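PDB 3BH0: dnab-like replicative helicase from Bacillus phage SPP1, which probably couples ATP hydrolysis to 5'-3' unwinding of duplex DNA at the replication fork, this chain being its C-terminal ATPase domain. Local coordinates for residues R68-I73 with V222-L227; I209-K214 with E254-I259. All blocks are in the same frame, centred on the assembly; numbering follows the deposited sequence.

Contact 1 (R68-I73 with V222-L227); sequences RNFVLI and VVVIAL
The carbonyl oxygen of Val-224 takes the shortest hydrogen bond of this contact, 2.7 Å from Val-71 N and nearly straight, with the CA-H of Phe-70 touching the same oxygen. The bond joins two adjacent parallel strands, 70-74 and 223-228, at the middle of the sheet of a RecA-like P-loop ATPase core. The remaining backbone bonds run from Val-224 N to Asn-69 O, from Ala-226 N to Val-71 O and from Ile-73 N to Ala-226 O, so that Val-71, Val-224 and Ala-226 each donate and accept. Side chains alternate between the two faces. On one, facing helix 202-220, the Phe-70 ring leans toward its neighbour strand because CG lies anti to the backbone N (chi1 176°): CD1 comes 3.8 Å from Val-224 CG1, while Ala-226 CB sits at the ring edge, near its plane. The other face lies against helix 81-93. There Val-71 and Ile-225 run side by side, with CG1 of Val-71 3.9 Å from CG1 of Ile-225. Ile-73 crosses Ile-225 obliquely, and the closest approach between two side chains is made by its outermost methyl, with Ile-73 CD1 3.6 Å from Ile-225 CG2.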
# COMPACT_ATOMS: atom_id res chain seq x y z
N ARG A 68 -13.43 5.71 0.10
CA ARG A 68 -13.31 6.22 1.48
C ARG A 68 -12.26 5.49 2.37
O ARG A 68 -11.96 5.94 3.48
CB ARG A 68 -14.70 6.24 2.14
CG ARG A 68 -15.17 4.93 2.77
CD ARG A 68 -15.17 5.01 4.31
NE ARG A 68 -15.42 3.70 4.90
CZ ARG A 68 -15.50 3.43 6.21
NH1 ARG A 68 -15.35 4.38 7.12
NH2 ARG A 68 -15.74 2.20 6.60
N ASN A 69 -11.72 4.39 1.85
CA ASN A 69 -10.93 3.46 2.67
C ASN A 69 -9.61 4.02 3.20
O ASN A 69 -8.90 4.75 2.51
CB ASN A 69 -10.64 2.14 1.93
CG ASN A 69 -11.90 1.35 1.61
OD1 ASN A 69 -11.85 0.44 0.78
ND2 ASN A 69 -13.03 1.68 2.25
N PHE A 70 -9.32 3.67 4.43
CA PHE A 70 -8.03 3.91 5.02
C PHE A 70 -7.44 2.52 5.26
O PHE A 70 -7.90 1.78 6.14
CB PHE A 70 -8.18 4.71 6.31
CG PHE A 70 -6.91 4.94 7.05
CD1 PHE A 70 -5.71 5.12 6.37
CD2 PHE A 70 -6.91 4.99 8.43
CE1 PHE A 70 -4.54 5.34 7.06
CE2 PHE A 70 -5.73 5.20 9.14
CZ PHE A 70 -4.54 5.38 8.44
N VAL A 71 -6.47 2.15 4.44
CA VAL A 71 -5.85 0.84 4.55
C VAL A 71 -4.42 0.89 5.04
O VAL A 71 -3.63 1.77 4.68
CB VAL A 71 -6.09 -0.08 3.29
CG1 VAL A 71 -6.70 0.68 2.16
CG2 VAL A 71 -4.84 -0.81 2.84
N LEU A 72 -4.13 -0.05 5.93
CA LEU A 72 -2.87 -0.17 6.60
C LEU A 72 -2.15 -1.45 6.15
O LEU A 72 -2.73 -2.52 6.12
CB LEU A 72 -3.12 -0.18 8.11
CG LEU A 72 -1.96 0.25 8.99
CD1 LEU A 72 -1.80 1.79 8.92
CD2 LEU A 72 -2.20 -0.22 10.40
N ILE A 73 -0.89 -1.30 5.77
CA ILE A 73 -0.02 -2.42 5.44
C ILE A 73 1.08 -2.38 6.48
O ILE A 73 1.98 -1.54 6.42
CB ILE A 73 0.59 -2.33 4.01
CG1 ILE A 73 -0.52 -2.33 2.95
CG2 ILE A 73 1.51 -3.50 3.75
CD1 ILE A 73 -0.06 -1.97 1.56
N VAL A 222 -10.57 9.91 -1.19
CA VAL A 222 -9.46 9.11 -1.74
C VAL A 222 -9.22 7.82 -0.96
O VAL A 222 -9.66 7.69 0.19
CB VAL A 222 -8.13 9.94 -1.81
CG1 VAL A 222 -8.26 11.08 -2.84
CG2 VAL A 222 -7.69 10.46 -0.42
N VAL A 223 -8.53 6.87 -1.59
CA VAL A 223 -7.96 5.74 -0.86
C VAL A 223 -6.64 6.17 -0.21
O VAL A 223 -5.75 6.66 -0.89
CB VAL A 223 -7.72 4.51 -1.76
CG1 VAL A 223 -7.25 3.30 -0.92
CG2 VAL A 223 -8.99 4.16 -2.54
N VAL A 224 -6.53 6.01 1.10
CA VAL A 224 -5.25 6.20 1.79
C VAL A 224 -4.71 4.84 2.16
O VAL A 224 -5.42 4.03 2.75
CB VAL A 224 -5.39 7.11 3.01
CG1 VAL A 224 -4.05 7.26 3.73
CG2 VAL A 224 -5.93 8.47 2.58
N ILE A 225 -3.46 4.58 1.76
CA ILE A 225 -2.73 3.37 2.09
C ILE A 225 -1.46 3.74 2.87
O ILE A 225 -0.50 4.26 2.29
CB ILE A 225 -2.39 2.51 0.85
CG1 ILE A 225 -3.66 2.08 0.09
CG2 ILE A 225 -1.66 1.26 1.27
CD1 ILE A 225 -3.40 1.43 -1.25
N ALA A 226 -1.49 3.50 4.17
CA ALA A 226 -0.34 3.75 5.01
C ALA A 226 0.38 2.45 5.39
O ALA A 226 -0.22 1.49 5.91
CB ALA A 226 -0.75 4.55 6.25
N LEU A 227 1.68 2.43 5.10
CA LEU A 227 2.61 1.44 5.60
C LEU A 227 2.90 1.75 7.06
O LEU A 227 2.99 2.92 7.46
CB LEU A 227 3.90 1.43 4.77
CG LEU A 227 3.95 0.54 3.53
CD1 LEU A 227 2.83 0.89 2.56
CD2 LEU A 227 5.29 0.61 2.81

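Contact 2 (I209-K214 with E254-I259); sequences ISRDLK and EQDADI
Lys-214 reaches across from helix 202-220 to Asp-258, and this salt bridge to a buried aspartate is the tight part of a contact that opens toward solvent around Arg-211. In the RecA-like fold the helix lies over one face of the central sheet, and 254-259 is the helix end and turn that lead into strand 259-265. The lysine chain leaves with CG anti to the backbone N (chi1 173°), bends at chi2 and is extended beyond, bringing NZ to 2.8 Å from Asp-258 OD2 on its syn lone pair. NZ also bonds to Arg-68 O. The carboxylate is held from several directions: Phe-70 N bonds to OD2, while Arg-287 and Arg-68 form salt bridges to OD1. Such a setting would favour a charged aspartate and limit its rotation. Farther along the helix, Asp-256 turns its carboxylate to the buried Ser-210, but the modelled OG–OD2 bond is doubtful, since OD2 is crowded against another atom of the model. On the solvent side, Arg-211 meets that carboxylate with its aliphatic part, while the guanidinium stays clear of it. Between these two regions, the methylenes of Lys-214 pass beside the backbone of Asp-256, with CG 3.8 Å from Asp-256 O.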
# COMPACT_ATOMS: atom_id res chain seq x y z
N ILE A 209 -2.21 11.53 13.86
CA ILE A 209 -1.87 11.15 12.48
C ILE A 209 -2.91 10.19 11.90
O ILE A 209 -3.35 10.36 10.76
CB ILE A 209 -0.45 10.56 12.35
CG1 ILE A 209 0.61 11.61 12.67
CG2 ILE A 209 -0.25 9.99 10.92
CD1 ILE A 209 2.00 11.04 12.95
N SER A 210 -3.31 9.20 12.68
CA SER A 210 -4.28 8.18 12.24
C SER A 210 -5.68 8.76 11.95
O SER A 210 -6.24 8.53 10.87
CB SER A 210 -4.33 7.03 13.27
OG SER A 210 -5.54 6.28 13.17
N ARG A 211 -6.23 9.51 12.90
CA ARG A 211 -7.53 10.17 12.72
C ARG A 211 -7.54 11.04 11.48
O ARG A 211 -8.48 10.96 10.67
CB ARG A 211 -7.91 11.02 13.94
CG ARG A 211 -8.38 10.23 15.13
CD ARG A 211 -8.90 11.13 16.23
NE ARG A 211 -7.89 12.08 16.70
CZ ARG A 211 -7.09 11.84 17.73
NH1 ARG A 211 -7.20 10.69 18.38
NH2 ARG A 211 -6.18 12.74 18.12
N ASP A 212 -6.49 11.84 11.34
CA ASP A 212 -6.38 12.80 10.23
C ASP A 212 -6.27 12.11 8.87
O ASP A 212 -6.83 12.59 7.86
CB ASP A 212 -5.23 13.80 10.49
CG ASP A 212 -5.49 14.72 11.70
OD1 ASP A 212 -6.58 14.62 12.30
OD2 ASP A 212 -4.61 15.54 12.07
N LEU A 213 -5.56 10.97 8.84
CA LEU A 213 -5.40 10.19 7.61
C LEU A 213 -6.73 9.62 7.15
O LEU A 213 -7.01 9.57 5.95
CB LEU A 213 -4.35 9.07 7.75
CG LEU A 213 -2.90 9.54 7.64
CD1 LEU A 213 -1.91 8.43 7.93
CD2 LEU A 213 -2.60 10.20 6.27
N LYS A 214 -7.54 9.19 8.10
CA LYS A 214 -8.86 8.65 7.79
C LYS A 214 -9.83 9.78 7.36
O LYS A 214 -10.57 9.64 6.38
CB LYS A 214 -9.39 7.83 8.98
CG LYS A 214 -10.84 7.32 8.88
CD LYS A 214 -11.15 6.67 7.54
CE LYS A 214 -12.56 6.09 7.51
NZ LYS A 214 -12.78 5.40 6.19
N GLU A 254 -5.63 0.81 14.82
CA GLU A 254 -6.51 -0.30 14.46
C GLU A 254 -7.98 0.11 14.37
O GLU A 254 -8.76 -0.49 13.63
CB GLU A 254 -6.33 -1.50 15.41
CG GLU A 254 -7.02 -1.38 16.76
CD GLU A 254 -7.09 -2.71 17.51
OE1 GLU A 254 -6.45 -2.80 18.58
OE2 GLU A 254 -7.77 -3.65 17.03
N GLN A 255 -8.35 1.13 15.13
CA GLN A 255 -9.73 1.60 15.12
C GLN A 255 -10.08 2.35 13.84
O GLN A 255 -11.10 2.07 13.22
CB GLN A 255 -10.03 2.39 16.40
CG GLN A 255 -10.19 1.42 17.61
CD GLN A 255 -10.11 2.10 18.96
OE1 GLN A 255 -10.68 3.16 19.17
NE2 GLN A 255 -9.41 1.47 19.90
N ASP A 256 -9.19 3.24 13.40
CA ASP A 256 -9.48 4.07 12.22
C ASP A 256 -9.47 3.35 10.88
O ASP A 256 -10.26 3.68 9.99
CB ASP A 256 -8.56 5.29 12.21
CG ASP A 256 -8.85 6.23 13.36
OD1 ASP A 256 -10.03 6.31 13.79
OD2 ASP A 256 -7.90 6.87 13.85
N ALA A 257 -8.59 2.36 10.73
CA ALA A 257 -8.43 1.67 9.46
C ALA A 257 -9.62 0.78 9.14
O ALA A 257 -10.19 0.11 10.01
CB ALA A 257 -7.14 0.85 9.46
N ASP A 258 -10.01 0.79 7.88
CA ASP A 258 -11.03 -0.11 7.38
C ASP A 258 -10.40 -1.46 7.06
O ASP A 258 -10.99 -2.51 7.29
CB ASP A 258 -11.68 0.53 6.15
CG ASP A 258 -12.12 1.95 6.43
OD1 ASP A 258 -12.87 2.15 7.42
OD2 ASP A 258 -11.68 2.87 5.72
N ILE A 259 -9.19 -1.40 6.52
CA ILE A 259 -8.45 -2.59 6.15
C ILE A 259 -7.04 -2.57 6.75
O ILE A 259 -6.33 -1.58 6.67
CB ILE A 259 -8.41 -2.78 4.62
CG1 ILE A 259 -9.84 -2.77 4.06
CG2 ILE A 259 -7.70 -4.09 4.27
CD1 ILE A 259 -9.97 -2.74 2.54

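Overall arrangement
Contacts 1 and 2 meet along strand 70-74, their centres about 8 Å apart. Residues 254-259 enter the sheet on the side of that strand away from 222-227: Leu-72 N probably bonds to Ile-259 O at 2.8 Å, and Phe-70 O packs 3.5 Å from Ala-257 CB. The Phe-70 ring also touches Leu-213, Lys-214 and Asp-256, joining the strand pair to helix 202-220 on that face of the sheet. Contact 1 is the deeper, with its centre about 7 Å from that of the chain against about 14 Å for contact 2. The C-terminal end of its strands adjoins the probable nucleotide site, where Leu-227 touches Lys-81 of the likely Walker A loop.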